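Local coordinates for protein pseudoaglycone deacetylase Dbv21 (Actinoplanes teichomyceticus, PDB 3DFI) that probably removes the acetyl group from a pseudoaglycone precursor of the lipoglycopeptide antibiotic A40926, as a zinc-binding deacetylase of the PIG-L family, at residues L22-G25 and A26-A29; A71-R74 and R75-E78; T164-A167 and T168-A171. All coordinates share one frame; numbering follows the deposited sequence.

How the contacts relate
The three contacts are each one stretch of a single helix, and they follow in series along the chain: helix 19-33, helix 71-86, then helix 159-174. None touches another. The centres of contacts 1 and 2 and of contacts 1 and 3 lie about 20 Å apart, and those of contacts 2 and 3 about 24 Å. Contacts 1 and 3 are on opposite sides of the chain's centre. Both belong to beta-alpha-beta units of the same mixed sheet. The zinc site lies near all three. Asp-19 and His-161, at the starts of helices 19-33 and 159-174, bind the metal with His-16. The Arg-75 side chain in contact 2 lies about 6 Å from it but is no ligand.

Contact 1 (L22-G25 and A26-A29); sequences LSVG and ASLA
Val-24 and Leu-28 meet one turn apart in a local, buried contact on helix 19-33. This is the helix of the beta-alpha-beta unit between strands 9-14 and 37-42. The helix is kinked here: the N atoms of Ala-26 and Ser-27 do not make the usual bonds to the carbonyls of Leu-22 and Ser-23. Regular bonding resumes just beyond. Leu-28 N donates to Val-24 O at 2.9 Å, nearly straight on to the carbonyl (C=O...N 169°). Ala-29 N donates to Gly-25 O, also at 2.9 Å, but comes in tilted 25° from the carbonyl plane.

Chi1 of 55° sets CG1 of Val-24 between its backbone N and carbonyl carbon and leaves CG2 anti to N, on the side of Ser-27 and Leu-28. Val-24 CG2 lies 3.5 Å from Ser-27 CB and 3.9 Å from Leu-28 CG. The two branched side chains cross at about a right angle. Leu-28 CG also rides 3.3 Å from Val-24 O, so aliphatic carbon covers that carbonyl. Leu-28 packs further on Val-38 and Val-40 of strand 37-42, and Val-24 packs on Trp-182.

Glu-259 OE2 takes the Ala-26 N-H that the kink leaves without its helical acceptor. Separately, Ser-27 OG bonds to Glu-259 OE1 and Ser-209 OG. A carboxylate facing an amide at the start of the resumed helix is probably stabilised by the helix dipole.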
loop_
_atom_site.group_PDB
_atom_site.type_symbol
_atom_site.label_atom_id
_atom_site.label_comp_id
_atom_site.label_asym_id
_atom_site.label_seq_id
_atom_site.Cartn_x
_atom_site.Cartn_y
_atom_site.Cartn_z
ATOM N N LEU A 22 3.112 5.170 1.392
ATOM C CA LEU A 22 4.562 4.989 1.581
ATOM C C LEU A 22 5.262 4.552 0.295
ATOM O O LEU A 22 6.426 4.924 0.040
ATOM C CB LEU A 22 4.831 3.919 2.651
ATOM C CG LEU A 22 4.694 4.250 4.141
ATOM C CD1 LEU A 22 4.684 2.971 4.977
ATOM C CD2 LEU A 22 5.795 5.157 4.556
ATOM N N SER A 23 4.565 3.735 -0.490
ATOM C CA SER A 23 5.172 3.102 -1.671
ATOM C C SER A 23 4.865 3.804 -2.982
ATOM O O SER A 23 5.746 3.912 -3.822
ATOM C CB SER A 23 4.749 1.646 -1.790
ATOM O OG SER A 23 4.983 0.955 -0.592
ATOM N N VAL A 24 3.623 4.246 -3.176
ATOM C CA VAL A 24 3.216 4.896 -4.445
ATOM C C VAL A 24 2.628 6.328 -4.287
ATOM O O VAL A 24 2.084 6.902 -5.233
ATOM C CB VAL A 24 2.313 3.928 -5.321
ATOM C CG1 VAL A 24 1.125 3.443 -4.556
ATOM C CG2 VAL A 24 1.892 4.579 -6.610
ATOM N N GLY A 25 2.790 6.905 -3.095
ATOM C CA GLY A 25 2.180 8.185 -2.769
ATOM C C GLY A 25 2.488 9.308 -3.747
ATOM O O GLY A 25 1.588 10.059 -4.118
ATOM N N ALA A 26 3.748 9.437 -4.161
ATOM C CA ALA A 26 4.112 10.464 -5.152
ATOM C C ALA A 26 3.496 10.229 -6.561
ATOM O O ALA A 26 3.058 11.166 -7.217
ATOM C CB ALA A 26 5.638 10.624 -5.230
ATOM N N SER A 27 3.456 8.984 -7.013
ATOM C CA SER A 27 2.821 8.649 -8.306
ATOM C C SER A 27 1.309 8.892 -8.228
ATOM O O SER A 27 0.689 9.332 -9.193
ATOM C CB SER A 27 3.063 7.192 -8.680
ATOM O OG SER A 27 4.437 6.935 -8.904
ATOM N N LEU A 28 0.727 8.638 -7.061
ATOM C CA LEU A 28 -0.695 8.906 -6.867
ATOM C C LEU A 28 -0.970 10.402 -6.904
ATOM O O LEU A 28 -1.900 10.841 -7.599
ATOM C CB LEU A 28 -1.214 8.286 -5.563
ATOM C CG LEU A 28 -1.195 6.751 -5.472
ATOM C CD1 LEU A 28 -1.763 6.284 -4.112
ATOM C CD2 LEU A 28 -1.942 6.108 -6.596
ATOM N N ALA A 29 -0.164 11.166 -6.158
ATOM C CA ALA A 29 -0.208 12.630 -6.166
ATOM C C ALA A 29 -0.034 13.173 -7.579
ATOM O O ALA A 29 -0.750 14.098 -7.990
ATOM C CB ALA A 29 0.866 13.185 -5.271
#

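Contact 2 (A71-R74 and R75-E78); sequences APLR and RRNE
Arg-74 reaches Asn-77 and Glu-78 by folding forward along helix 71-86. Its CG stands opposite the backbone N (chi1 -178°), and bends at chi2 and chi3 swing the guanidinium over the next turn. NH1 comes 3.4 Å from Asn-77 CB, and NH2 comes 3.8 Å from Glu-78 CG. The planes of the guanidinium and the Asn-77 amide are 28° apart. Arg-76 folds the other way. Its bend at chi3 (-57°) lays one guanidinium face over the peptide joining Pro-72 and Leu-73. NH1 lies 3.5 Å from Pro-72 CB and bonds to Ala-45 O.

Arg-74 NH2 and Glu-78 OE2 are 4.4 Å apart, beyond a salt bridge. Water 1 joins them. It accepts from NH2 at 2.9 Å, in the guanidinium plane, and donates to OE2 at 2.6 Å. Four backbone bonds run from residue i+4 back to i, from Arg-75 N to Ala-71 O through Glu-78 N to Arg-74 O. This is the regular first part of an alpha-helix.

Arg-75 extends off another side of the helix. Its NH2 bonds to Leu-17 O, and its side chain lies about 6 Å from the zinc. It touches Trp-63 of helix 54-63 and Thr-228 of helix 227-233. Glu-78 OE2 also accepts from Thr-228 N, so the stretch packs against both helices.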
loop_
_atom_site.group_PDB
_atom_site.type_symbol
_atom_site.label_atom_id
_atom_site.label_comp_id
_atom_site.label_asym_id
_atom_site.label_seq_id
_atom_site.Cartn_x
_atom_site.Cartn_y
_atom_site.Cartn_z
ATOM N N ALA A 71 -7.506 1.841 18.528
ATOM C CA ALA A 71 -6.380 1.901 17.594
ATOM C C ALA A 71 -6.730 1.871 16.098
ATOM O O ALA A 71 -6.252 2.718 15.339
ATOM C CB ALA A 71 -5.337 0.830 17.929
ATOM N N PRO A 72 -7.525 0.879 15.651
ATOM C CA PRO A 72 -7.897 0.901 14.227
ATOM C C PRO A 72 -8.596 2.207 13.812
ATOM O O PRO A 72 -8.323 2.729 12.730
ATOM C CB PRO A 72 -8.827 -0.298 14.090
ATOM C CG PRO A 72 -8.448 -1.203 15.218
ATOM C CD PRO A 72 -8.105 -0.278 16.360
ATOM N N LEU A 73 -9.442 2.760 14.688
ATOM C CA LEU A 73 -10.033 4.082 14.442
ATOM C C LEU A 73 -8.972 5.177 14.282
ATOM O O LEU A 73 -8.974 5.905 13.297
ATOM C CB LEU A 73 -11.035 4.447 15.548
ATOM C CG LEU A 73 -11.704 5.824 15.454
ATOM C CD1 LEU A 73 -12.612 5.918 14.193
ATOM C CD2 LEU A 73 -12.500 6.151 16.739
ATOM N N ARG A 74 -8.077 5.321 15.261
ATOM C CA ARG A 74 -6.934 6.234 15.109
ATOM C C ARG A 74 -6.252 6.095 13.731
ATOM O O ARG A 74 -6.023 7.086 13.032
ATOM C CB ARG A 74 -5.917 6.003 16.229
ATOM C CG ARG A 74 -4.658 6.945 16.207
ATOM C CD ARG A 74 -4.902 8.257 17.034
ATOM N NE ARG A 74 -6.065 8.988 16.521
ATOM C CZ ARG A 74 -6.029 9.848 15.503
ATOM N NH1 ARG A 74 -7.147 10.418 15.080
ATOM N NH2 ARG A 74 -4.886 10.150 14.901
ATOM N N ARG A 75 -5.952 4.859 13.339
ATOM C CA ARG A 75 -5.258 4.576 12.067
ATOM C C ARG A 75 -6.114 4.896 10.839
ATOM O O ARG A 75 -5.608 5.407 9.839
ATOM C CB ARG A 75 -4.788 3.131 12.044
ATOM C CG ARG A 75 -3.678 2.832 13.077
ATOM C CD ARG A 75 -2.994 1.498 12.788
ATOM N NE ARG A 75 -2.300 1.465 11.492
ATOM C CZ ARG A 75 -1.707 0.367 11.014
ATOM N NH1 ARG A 75 -1.732 -0.745 11.734
ATOM N NH2 ARG A 75 -1.093 0.370 9.841
ATOM N N ARG A 76 -7.420 4.646 10.926
ATOM C CA ARG A 76 -8.311 5.016 9.817
ATOM C C ARG A 76 -8.348 6.542 9.663
ATOM O O ARG A 76 -8.372 7.055 8.538
ATOM C CB ARG A 76 -9.710 4.441 10.010
ATOM C CG ARG A 76 -9.810 2.957 9.689
ATOM C CD ARG A 76 -11.261 2.488 9.661
ATOM N NE ARG A 76 -11.985 2.753 10.915
ATOM C CZ ARG A 76 -12.015 1.918 11.953
ATOM N NH1 ARG A 76 -11.331 0.772 11.926
ATOM N NH2 ARG A 76 -12.733 2.217 13.013
ATOM N N ASN A 77 -8.325 7.254 10.791
ATOM C CA ASN A 77 -8.252 8.721 10.774
ATOM C C ASN A 77 -6.938 9.235 10.201
ATOM O O ASN A 77 -6.910 10.238 9.483
ATOM C CB ASN A 77 -8.479 9.310 12.179
ATOM C CG ASN A 77 -9.944 9.261 12.615
ATOM O OD1 ASN A 77 -10.870 9.504 11.822
ATOM N ND2 ASN A 77 -10.157 8.981 13.899
ATOM N N GLU A 78 -5.841 8.567 10.546
ATOM C CA GLU A 78 -4.546 8.889 9.947
ATOM C C GLU A 78 -4.577 8.730 8.419
ATOM O O GLU A 78 -4.071 9.590 7.675
ATOM C CB GLU A 78 -3.449 8.003 10.539
ATOM C CG GLU A 78 -3.120 8.301 12.041
ATOM C CD GLU A 78 -1.970 7.439 12.549
ATOM O OE1 GLU A 78 -1.667 6.379 11.923
ATOM O OE2 GLU A 78 -1.342 7.836 13.558
HETATM O O HOH W 1 -2.151 9.519 15.437
#

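Contact 3 (T164-A167 and T168-A171); sequences TRDA and TLLA
Thr-164 and Thr-168 stand side by side on helix 159-174, the helix of the beta-alpha-beta unit between strands 148-152 and 179-182 in this Rossmann-like fold. Hydrogen bonds carry most of this local contact. Thr-164 O takes two donors from one residue, Thr-168 N at 2.9 Å and Thr-168 OG1 at 2.7 Å. They arrive from opposite faces of the carbonyl plane. Thr-168 OG1 sits beside its own backbone N (chi1 -53°), which turns the hydroxyl back to that carbonyl. Thr-164 OG1 does the same with Asp-160 O. Three more backbone bonds follow, the longest from Leu-170 N to Asp-166 O at 3.3 Å.

Apolar contact is slight. Leu-169 CD1 lies 3.9 Å from Arg-165 CG, the two side chains running alongside each other. Thr-168 also packs on Val-149 and Ile-13 of the sheet, and Ala-167 on Ile-133 of helix 126-144.

The charged pair is a salt bridge between neighbours in sequence. Arg-165 grips Asp-166 side-on, with NE at 2.9 Å and NH2 at 3.0 Å from OD1. Arg-165 NH1 bonds to Val-153 O and NH2 to Glu-196 O, which should fix the guanidinium. Both NE and NH2 meet the single atom Asp-166 OD1, nearly in the guanidinium plane.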
loop_
_atom_site.group_PDB
_atom_site.type_symbol
_atom_site.label_atom_id
_atom_site.label_comp_id
_atom_site.label_asym_id
_atom_site.label_seq_id
_atom_site.Cartn_x
_atom_site.Cartn_y
_atom_site.Cartn_z
ATOM N N THR A 164 -3.045 -9.863 0.188
ATOM C CA THR A 164 -3.615 -8.736 -0.575
ATOM C C THR A 164 -3.237 -8.804 -2.081
ATOM O O THR A 164 -4.098 -8.696 -2.978
ATOM C CB THR A 164 -3.175 -7.424 0.041
ATOM O OG1 THR A 164 -3.694 -7.363 1.380
ATOM C CG2 THR A 164 -3.675 -6.205 -0.790
ATOM N N ARG A 165 -1.950 -8.997 -2.329
ATOM C CA ARG A 165 -1.421 -9.140 -3.687
ATOM C C ARG A 165 -2.109 -10.275 -4.453
ATOM O O ARG A 165 -2.615 -10.067 -5.573
ATOM C CB ARG A 165 0.107 -9.375 -3.645
ATOM C CG ARG A 165 0.738 -9.574 -5.025
ATOM C CD ARG A 165 2.127 -10.161 -4.905
ATOM N NE ARG A 165 2.038 -11.540 -4.420
ATOM C CZ ARG A 165 3.083 -12.294 -4.108
ATOM N NH1 ARG A 165 4.296 -11.801 -4.220
ATOM N NH2 ARG A 165 2.904 -13.534 -3.668
ATOM N N ASP A 166 -2.123 -11.468 -3.849
ATOM C CA ASP A 166 -2.654 -12.660 -4.498
ATOM C C ASP A 166 -4.144 -12.496 -4.842
ATOM O O ASP A 166 -4.595 -12.858 -5.947
ATOM C CB ASP A 166 -2.398 -13.905 -3.632
ATOM C CG ASP A 166 -0.901 -14.322 -3.613
ATOM O OD1 ASP A 166 -0.038 -13.595 -4.173
ATOM O OD2 ASP A 166 -0.587 -15.400 -3.055
ATOM N N ALA A 167 -4.890 -11.930 -3.890
ATOM C CA ALA A 167 -6.315 -11.662 -4.088
ATOM C C ALA A 167 -6.541 -10.620 -5.191
ATOM O O ALA A 167 -7.457 -10.776 -5.991
ATOM C CB ALA A 167 -6.972 -11.197 -2.764
ATOM N N THR A 168 -5.683 -9.586 -5.229
ATOM C CA THR A 168 -5.780 -8.523 -6.227
ATOM C C THR A 168 -5.476 -9.059 -7.633
ATOM O O THR A 168 -6.175 -8.724 -8.599
ATOM C CB THR A 168 -4.873 -7.302 -5.905
ATOM O OG1 THR A 168 -5.119 -6.820 -4.575
ATOM C CG2 THR A 168 -5.124 -6.169 -6.929
ATOM N N LEU A 169 -4.484 -9.937 -7.749
ATOM C CA LEU A 169 -4.173 -10.554 -9.059
ATOM C C LEU A 169 -5.353 -11.324 -9.654
ATOM O O LEU A 169 -5.652 -11.210 -10.845
ATOM C CB LEU A 169 -2.946 -11.465 -8.960
ATOM C CG LEU A 169 -1.603 -10.732 -8.784
ATOM C CD1 LEU A 169 -0.574 -11.642 -8.118
ATOM C CD2 LEU A 169 -1.080 -10.235 -10.153
ATOM N N LEU A 170 -6.011 -12.120 -8.821
ATOM C CA LEU A 170 -7.233 -12.837 -9.219
ATOM C C LEU A 170 -8.408 -11.906 -9.591
ATOM O O LEU A 170 -9.122 -12.132 -10.580
ATOM C CB LEU A 170 -7.655 -13.793 -8.088
ATOM C CG LEU A 170 -6.811 -15.059 -7.904
ATOM C CD1 LEU A 170 -7.075 -15.679 -6.537
ATOM C CD2 LEU A 170 -7.056 -16.073 -9.029
ATOM N N ALA A 171 -8.612 -10.871 -8.782
ATOM C CA ALA A 171 -9.745 -9.965 -8.970
ATOM C C ALA A 171 -9.603 -9.103 -10.232
ATOM O O ALA A 171 -10.556 -8.981 -11.000
ATOM C CB ALA A 171 -9.973 -9.092 -7.714
#